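Local structure of HhaI Restriction Endonuclease (Haemophilus parahaemolyticus, 6UKF) at residues S76-M89 and I106-Y120. The protein is a restriction endonuclease that binds its cognate DNA, the GCGC sequence, and cleaves it, probably by metal-dependent hydrolysis of the phosphodiester backbone. Residues are numbered along the deposited sequence; the frame is centred on the assembly and turned at random. Where two conformers were deposited one is given.
Sequences SEINPYTQKIMQFM and IPLPESVFVNWIKEY. With nucleotides of chain B.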
loop_
_atom_site.group_PDB
_atom_site.type_symbol
_atom_site.label_atom_id
_atom_site.label_comp_id
_atom_site.label_asym_id
_atom_site.label_seq_id
_atom_site.Cartn_x
_atom_site.Cartn_y
_atom_site.Cartn_z
ATOM N N SER A 76 1.970 -1.693 13.121
ATOM C CA SER A 76 0.687 -1.729 13.809
ATOM C C SER A 76 0.726 -2.865 14.818
ATOM O O SER A 76 1.456 -3.843 14.640
ATOM C CB SER A 76 -0.491 -1.927 12.846
ATOM O OG SER A 76 -0.484 -3.229 12.286
ATOM N N GLU A 77 -0.065 -2.733 15.874
ATOM C CA GLU A 77 -0.011 -3.696 16.960
ATOM C C GLU A 77 -0.944 -4.869 16.694
ATOM O O GLU A 77 -1.900 -4.783 15.920
ATOM C CB GLU A 77 -0.370 -3.039 18.294
ATOM C CG GLU A 77 -1.815 -2.563 18.400
ATOM C CD GLU A 77 -2.132 -1.854 19.715
ATOM O OE1 GLU A 77 -3.268 -1.787 20.043
ATOM O OE2 GLU A 77 -1.148 -1.347 20.457
ATOM N N ILE A 78 -0.641 -5.984 17.356
ATOM C CA ILE A 78 -1.495 -7.158 17.276
ATOM C C ILE A 78 -2.865 -6.823 17.847
ATOM O O ILE A 78 -2.982 -6.341 18.981
ATOM C CB ILE A 78 -0.839 -8.317 18.038
ATOM C CG1 ILE A 78 0.499 -8.692 17.394
ATOM C CG2 ILE A 78 -1.760 -9.510 18.080
ATOM C CD1 ILE A 78 1.341 -9.622 18.238
ATOM N N ASN A 79 -3.904 -7.063 17.061
ATOM C CA ASN A 79 -5.282 -7.024 17.519
ATOM C C ASN A 79 -5.873 -8.429 17.459
ATOM O O ASN A 79 -5.234 -9.365 16.968
ATOM C CB ASN A 79 -6.106 -6.029 16.685
ATOM C CG ASN A 79 -6.253 -6.437 15.232
ATOM O OD1 ASN A 79 -6.762 -7.512 14.928
ATOM N ND2 ASN A 79 -5.845 -5.555 14.326
ATOM N N PRO A 80 -7.083 -8.627 17.992
ATOM C CA PRO A 80 -7.621 -9.996 18.064
ATOM C C PRO A 80 -7.729 -10.677 16.715
ATOM O O PRO A 80 -7.639 -11.909 16.640
ATOM C CB PRO A 80 -8.993 -9.800 18.723
ATOM C CG PRO A 80 -8.846 -8.546 19.509
ATOM C CD PRO A 80 -7.947 -7.664 18.697
ATOM N N TYR A 81 -7.915 -9.911 15.642
ATOM C CA TYR A 81 -8.040 -10.498 14.312
ATOM C C TYR A 81 -6.675 -10.862 13.752
ATOM O O TYR A 81 -6.529 -11.903 13.102
ATOM C CB TYR A 81 -8.840 -9.542 13.430
ATOM C CG TYR A 81 -10.041 -9.047 14.202
ATOM C CD1 TYR A 81 -11.119 -9.886 14.451
ATOM C CD2 TYR A 81 -10.063 -7.774 14.754
ATOM C CE1 TYR A 81 -12.205 -9.454 15.193
ATOM C CE2 TYR A 81 -11.144 -7.333 15.496
ATOM C CZ TYR A 81 -12.210 -8.178 15.715
ATOM O OH TYR A 81 -13.289 -7.743 16.452
ATOM N N THR A 82 -5.659 -10.045 14.029
ATOM C CA THR A 82 -4.287 -10.479 13.801
ATOM C C THR A 82 -4.044 -11.826 14.467
ATOM O O THR A 82 -3.478 -12.743 13.863
ATOM C CB THR A 82 -3.311 -9.456 14.390
ATOM O OG1 THR A 82 -3.729 -8.121 14.078
ATOM C CG2 THR A 82 -1.900 -9.705 13.857
ATOM N N GLN A 83 -4.473 -11.955 15.726
ATOM C CA GLN A 83 -4.211 -13.175 16.481
ATOM C C GLN A 83 -4.920 -14.374 15.867
ATOM O O GLN A 83 -4.355 -15.472 15.808
ATOM C CB GLN A 83 -4.611 -12.973 17.946
ATOM C CG GLN A 83 -3.522 -12.294 18.759
ATOM C CD GLN A 83 -4.034 -11.599 20.003
ATOM O OE1 GLN A 83 -5.233 -11.577 20.277
ATOM N NE2 GLN A 83 -3.118 -11.018 20.766
ATOM N N LYS A 84 -6.157 -14.187 15.399
ATOM C CA LYS A 84 -6.864 -15.287 14.750
ATOM C C LYS A 84 -6.123 -15.748 13.500
ATOM O O LYS A 84 -6.010 -16.953 13.243
ATOM C CB LYS A 84 -8.287 -14.868 14.388
ATOM C CG LYS A 84 -9.194 -14.581 15.575
ATOM C CD LYS A 84 -10.558 -14.100 15.108
ATOM C CE LYS A 84 -11.344 -13.447 16.234
ATOM N NZ LYS A 84 -11.455 -14.316 17.436
ATOM N N ILE A 85 -5.613 -14.801 12.712
ATOM C CA ILE A 85 -4.876 -15.151 11.502
ATOM C C ILE A 85 -3.597 -15.895 11.860
ATOM O O ILE A 85 -3.281 -16.942 11.281
ATOM C CB ILE A 85 -4.587 -13.886 10.672
ATOM C CG1 ILE A 85 -5.897 -13.276 10.164
ATOM C CG2 ILE A 85 -3.646 -14.211 9.518
ATOM C CD1 ILE A 85 -5.741 -11.878 9.609
ATOM N N MET A 86 -2.834 -15.354 12.812
ATOM C CA MET A 86 -1.596 -16.006 13.226
ATOM C C MET A 86 -1.868 -17.395 13.783
ATOM O O MET A 86 -1.122 -18.341 13.505
ATOM C CB MET A 86 -0.895 -15.157 14.283
ATOM C CG MET A 86 -0.326 -13.866 13.748
ATOM S SD MET A 86 0.367 -12.824 15.040
ATOM C CE MET A 86 1.617 -13.899 15.742
ATOM N N GLN A 87 -2.923 -17.532 14.585
ATOM C CA GLN A 87 -3.257 -18.831 15.151
ATOM C C GLN A 87 -3.581 -19.832 14.051
ATOM O O GLN A 87 -3.098 -20.969 14.066
ATOM C CB GLN A 87 -4.434 -18.678 16.110
ATOM C CG GLN A 87 -5.001 -19.984 16.620
ATOM C CD GLN A 87 -6.102 -19.768 17.627
ATOM O OE1 GLN A 87 -6.009 -18.895 18.491
ATOM N NE2 GLN A 87 -7.159 -20.558 17.518
ATOM N N PHE A 88 -4.394 -19.423 13.075
ATOM C CA PHE A 88 -4.728 -20.332 11.988
ATOM C C PHE A 88 -3.477 -20.760 11.231
ATOM O O PHE A 88 -3.281 -21.948 10.948
ATOM C CB PHE A 88 -5.728 -19.691 11.030
ATOM C CG PHE A 88 -6.053 -20.564 9.860
ATOM C CD1 PHE A 88 -5.302 -20.500 8.699
ATOM C CD2 PHE A 88 -7.084 -21.485 9.935
ATOM C CE1 PHE A 88 -5.584 -21.323 7.631
ATOM C CE2 PHE A 88 -7.373 -22.309 8.868
ATOM C CZ PHE A 88 -6.623 -22.227 7.713
ATOM N N MET A 89 -2.619 -19.800 10.885
ATOM C CA MET A 89 -1.413 -20.134 10.136
ATOM C C MET A 89 -0.484 -21.021 10.953
ATOM O O MET A 89 0.132 -21.948 10.415
ATOM C CB MET A 89 -0.698 -18.854 9.709
ATOM C CG MET A 89 -1.456 -18.063 8.659
ATOM S SD MET A 89 -0.668 -16.497 8.267
ATOM C CE MET A 89 0.934 -17.045 7.682
ATOM N N ILE A 106 -5.601 -17.463 2.837
ATOM C CA ILE A 106 -5.954 -17.821 4.200
ATOM C C ILE A 106 -7.475 -17.973 4.257
ATOM O O ILE A 106 -8.202 -16.979 4.111
ATOM C CB ILE A 106 -5.448 -16.776 5.204
ATOM C CG1 ILE A 106 -3.916 -16.752 5.184
ATOM C CG2 ILE A 106 -5.953 -17.094 6.602
ATOM C CD1 ILE A 106 -3.302 -15.439 5.635
ATOM N N PRO A 107 -8.002 -19.204 4.448
ATOM C CA PRO A 107 -9.443 -19.458 4.360
ATOM C C PRO A 107 -10.199 -19.233 5.669
ATOM O O PRO A 107 -11.007 -20.065 6.095
ATOM C CB PRO A 107 -9.497 -20.928 3.941
ATOM C CG PRO A 107 -8.327 -21.521 4.660
ATOM C CD PRO A 107 -7.244 -20.463 4.593
ATOM N N LEU A 108 -9.950 -18.107 6.312
ATOM C CA LEU A 108 -10.742 -17.751 7.479
ATOM C C LEU A 108 -11.983 -16.987 7.051
ATOM O O LEU A 108 -12.069 -16.505 5.918
ATOM C CB LEU A 108 -9.915 -16.894 8.432
ATOM C CG LEU A 108 -8.891 -17.661 9.268
ATOM C CD1 LEU A 108 -7.979 -16.689 9.996
ATOM C CD2 LEU A 108 -9.582 -18.596 10.249
ATOM N N PRO A 109 -12.975 -16.868 7.932
ATOM C CA PRO A 109 -14.174 -16.101 7.577
ATOM C C PRO A 109 -13.815 -14.686 7.148
ATOM O O PRO A 109 -12.958 -14.033 7.746
ATOM C CB PRO A 109 -14.995 -16.108 8.871
ATOM C CG PRO A 109 -14.573 -17.361 9.564
ATOM C CD PRO A 109 -13.100 -17.490 9.263
ATOM N N GLU A 110 -14.490 -14.218 6.099
ATOM C CA GLU A 110 -14.222 -12.886 5.574
ATOM C C GLU A 110 -14.343 -11.827 6.659
ATOM O O GLU A 110 -13.620 -10.824 6.634
ATOM C CB GLU A 110 -15.193 -12.601 4.431
ATOM C CG GLU A 110 -14.901 -11.339 3.657
ATOM C CD GLU A 110 -15.893 -11.114 2.536
ATOM O OE1 GLU A 110 -16.905 -11.842 2.482
ATOM O OE2 GLU A 110 -15.656 -10.213 1.705
ATOM N N SER A 111 -15.235 -12.042 7.629
ATOM C CA SER A 111 -15.433 -11.068 8.697
ATOM C C SER A 111 -14.173 -10.864 9.530
ATOM O O SER A 111 -13.962 -9.770 10.064
ATOM C CB SER A 111 -16.585 -11.515 9.595
ATOM O OG SER A 111 -16.341 -12.809 10.116
ATOM N N VAL A 112 -13.335 -11.894 9.675
ATOM C CA VAL A 112 -12.068 -11.710 10.380
ATOM C C VAL A 112 -11.233 -10.646 9.685
ATOM O O VAL A 112 -10.642 -9.768 10.329
ATOM C CB VAL A 112 -11.301 -13.043 10.472
ATOM C CG1 VAL A 112 -9.910 -12.817 11.059
ATOM C CG2 VAL A 112 -12.076 -14.054 11.293
ATOM N N PHE A 113 -11.164 -10.719 8.357
ATOM C CA PHE A 113 -10.351 -9.785 7.592
ATOM C C PHE A 113 -10.975 -8.401 7.585
ATOM O O PHE A 113 -10.271 -7.396 7.720
ATOM C CB PHE A 113 -10.194 -10.310 6.168
ATOM C CG PHE A 113 -9.723 -11.736 6.097
ATOM C CD1 PHE A 113 -8.764 -12.218 6.976
ATOM C CD2 PHE A 113 -10.248 -12.598 5.156
ATOM C CE1 PHE A 113 -8.335 -13.530 6.904
ATOM C CE2 PHE A 113 -9.824 -13.909 5.082
ATOM C CZ PHE A 113 -8.868 -14.374 5.956
ATOM N N VAL A 114 -12.298 -8.328 7.430
ATOM C CA VAL A 114 -12.980 -7.042 7.521
ATOM C C VAL A 114 -12.723 -6.408 8.879
ATOM O O VAL A 114 -12.478 -5.200 8.983
ATOM C CB VAL A 114 -14.485 -7.210 7.249
ATOM C CG1 VAL A 114 -15.232 -5.924 7.591
ATOM C CG2 VAL A 114 -14.715 -7.604 5.802
ATOM N N ASN A 115 -12.783 -7.208 9.944
ATOM C CA ASN A 115 -12.569 -6.661 11.278
ATOM C C ASN A 115 -11.127 -6.213 11.472
ATOM O O ASN A 115 -10.878 -5.199 12.132
ATOM C CB ASN A 115 -12.998 -7.668 12.344
ATOM C CG ASN A 115 -14.503 -7.744 12.488
ATOM O OD1 ASN A 115 -15.206 -6.765 12.244
ATOM N ND2 ASN A 115 -15.004 -8.905 12.891
ATOM N N TRP A 116 -10.161 -6.936 10.903
ATOM C CA TRP A 116 -8.788 -6.443 10.940
ATOM C C TRP A 116 -8.697 -5.084 10.259
ATOM O O TRP A 116 -8.098 -4.142 10.792
ATOM C CB TRP A 116 -7.822 -7.429 10.273
ATOM C CG TRP A 116 -6.399 -6.982 10.424
ATOM C CD1 TRP A 116 -5.525 -7.351 11.405
ATOM C CD2 TRP A 116 -5.697 -6.047 9.593
ATOM N NE1 TRP A 116 -4.322 -6.710 11.232
ATOM C CE2 TRP A 116 -4.402 -5.904 10.127
ATOM C CE3 TRP A 116 -6.038 -5.319 8.446
ATOM C CZ2 TRP A 116 -3.446 -5.068 9.550
ATOM C CZ3 TRP A 116 -5.086 -4.491 7.877
ATOM C CH2 TRP A 116 -3.808 -4.372 8.430
ATOM N N ILE A 117 -9.294 -4.970 9.071
ATOM C CA ILE A 117 -9.266 -3.717 8.320
ATOM C C ILE A 117 -9.890 -2.592 9.137
ATOM O O ILE A 117 -9.346 -1.484 9.223
ATOM C CB ILE A 117 -9.965 -3.915 6.959
ATOM C CG1 ILE A 117 -9.070 -4.751 6.033
ATOM C CG2 ILE A 117 -10.329 -2.582 6.314
ATOM C CD1 ILE A 117 -9.746 -5.201 4.754
ATOM N N LYS A 118 -11.038 -2.858 9.757
ATOM C CA LYS A 118 -11.691 -1.828 10.558
ATOM C C LYS A 118 -10.800 -1.387 11.711
ATOM O O LYS A 118 -10.625 -0.189 11.953
ATOM C CB LYS A 118 -13.037 -2.337 11.072
ATOM C CG LYS A 118 -14.085 -2.452 9.987
ATOM C CD LYS A 118 -15.383 -3.031 10.508
ATOM C CE LYS A 118 -16.449 -3.042 9.425
ATOM N NZ LYS A 118 -17.711 -3.676 9.897
ATOM N N GLU A 119 -10.242 -2.351 12.449
ATOM C CA GLU A 119 -9.350 -2.018 13.554
ATOM C C GLU A 119 -8.171 -1.193 13.064
ATOM O O GLU A 119 -7.843 -0.144 13.633
ATOM C CB GLU A 119 -8.834 -3.303 14.204
ATOM C CG GLU A 119 -9.875 -4.100 14.970
ATOM C CD GLU A 119 -10.035 -3.637 16.406
ATOM O OE1 GLU A 119 -9.086 -3.033 16.952
ATOM O OE2 GLU A 119 -11.109 -3.881 16.993
ATOM N N TYR A 120 -7.517 -1.662 12.002
ATOM C CA TYR A 120 -6.308 -1.008 11.523
ATOM C C TYR A 120 -6.594 0.414 11.066
ATOM O O TYR A 120 -5.903 1.357 11.465
ATOM C CB TYR A 120 -5.698 -1.824 10.386
ATOM C CG TYR A 120 -4.514 -1.146 9.754
ATOM C CD1 TYR A 120 -3.330 -0.989 10.458
ATOM C CD2 TYR A 120 -4.581 -0.648 8.461
ATOM C CE1 TYR A 120 -2.245 -0.362 9.894
ATOM C CE2 TYR A 120 -3.496 -0.019 7.885
ATOM C CZ TYR A 120 -2.331 0.119 8.608
ATOM O OH TYR A 120 -1.242 0.744 8.049
ATOM P P DG B 8 -0.314 0.393 4.746
ATOM O OP1 DG B 8 -1.344 1.183 5.454
ATOM O OP2 DG B 8 -0.587 -1.016 4.380
ATOM O "O5'" DG B 8 0.073 1.208 3.434
ATOM C "C5'" DG B 8 0.314 2.603 3.538
ATOM C "C4'" DG B 8 0.760 3.172 2.216
ATOM O "O4'" DG B 8 2.071 2.672 1.882
ATOM C "C3'" DG B 8 -0.111 2.792 1.035
ATOM O "O3'" DG B 8 -1.179 3.673 0.924
ATOM C "C2'" DG B 8 0.840 2.878 -0.145
ATOM C "C1'" DG B 8 2.159 2.462 0.473
ATOM N N9 DG B 8 2.537 1.063 0.271
ATOM C C8 DG B 8 2.283 0.003 1.109
ATOM N N7 DG B 8 2.803 -1.121 0.695
ATOM C C5 DG B 8 3.458 -0.778 -0.481
ATOM C C6 DG B 8 4.213 -1.574 -1.377
ATOM O O6 DG B 8 4.470 -2.780 -1.304
ATOM N N1 DG B 8 4.705 -0.824 -2.440
ATOM C C2 DG B 8 4.488 0.519 -2.620
ATOM N N2 DG B 8 5.042 1.072 -3.707
ATOM N N3 DG B 8 3.786 1.272 -1.790
ATOM C C4 DG B 8 3.308 0.563 -0.746
HETATM O O HOH W 1 -1.975 -6.355 13.062
#
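Y81 lies against N115, V112 and W116 where two helices pack in a roughly antiparallel, steeply crossed pair. The axes of the short segments 80-89 and 110-120 come within 8.8 Å, their N-to-C directions 139° apart. Both helices lie over the antiparallel sheet that contains strands 51-62 and 148-156.

The aromatic contact is a CH-pi interaction. N115 CB sits 3.4 Å from the centroid of the Y81 ring, almost on the ring normal. In the conformer given, E119 CG lies at the ring edge, 3.5 Å from Y81 CE2.

Apolar contacts fill the other end. F88 has CG anti to its backbone N (chi1 177°), which carries the ring toward the turn before helix 110-120. There F88 CZ meets P107 CG at 3.6 Å, and L108 CD2 and I106 CG2 also touch the ring. P107 is the centre of an inverse gamma turn. I85 packs its CD1 on the edge of F113 and its CG1 on L108 and V112. M89 SD and I85 CG2 both meet I106 CD1. On the sheet side, F57 touches I85; F57 and F232 also meet the W116 ring nearer the start of helix 80-89.

The polar contacts gather at the start of helix 80-89. N79 and T82 form a capping box. N79 OD1 accepts from T82 N at 2.9 Å, with the donor lying above the carbonyl plane, and T82 OG1 accepts from N79 N at 166°. A water links the two segments. It accepts from W116 NE1 at 3.0 Å, donates to E77 O and bonds T82 OG1.

S76 CB lies at the edge of the Y120 ring. Y120 also reaches the DNA: its OH donates a 2.6 Å hydrogen bond to OP1 of DG8 of chain B.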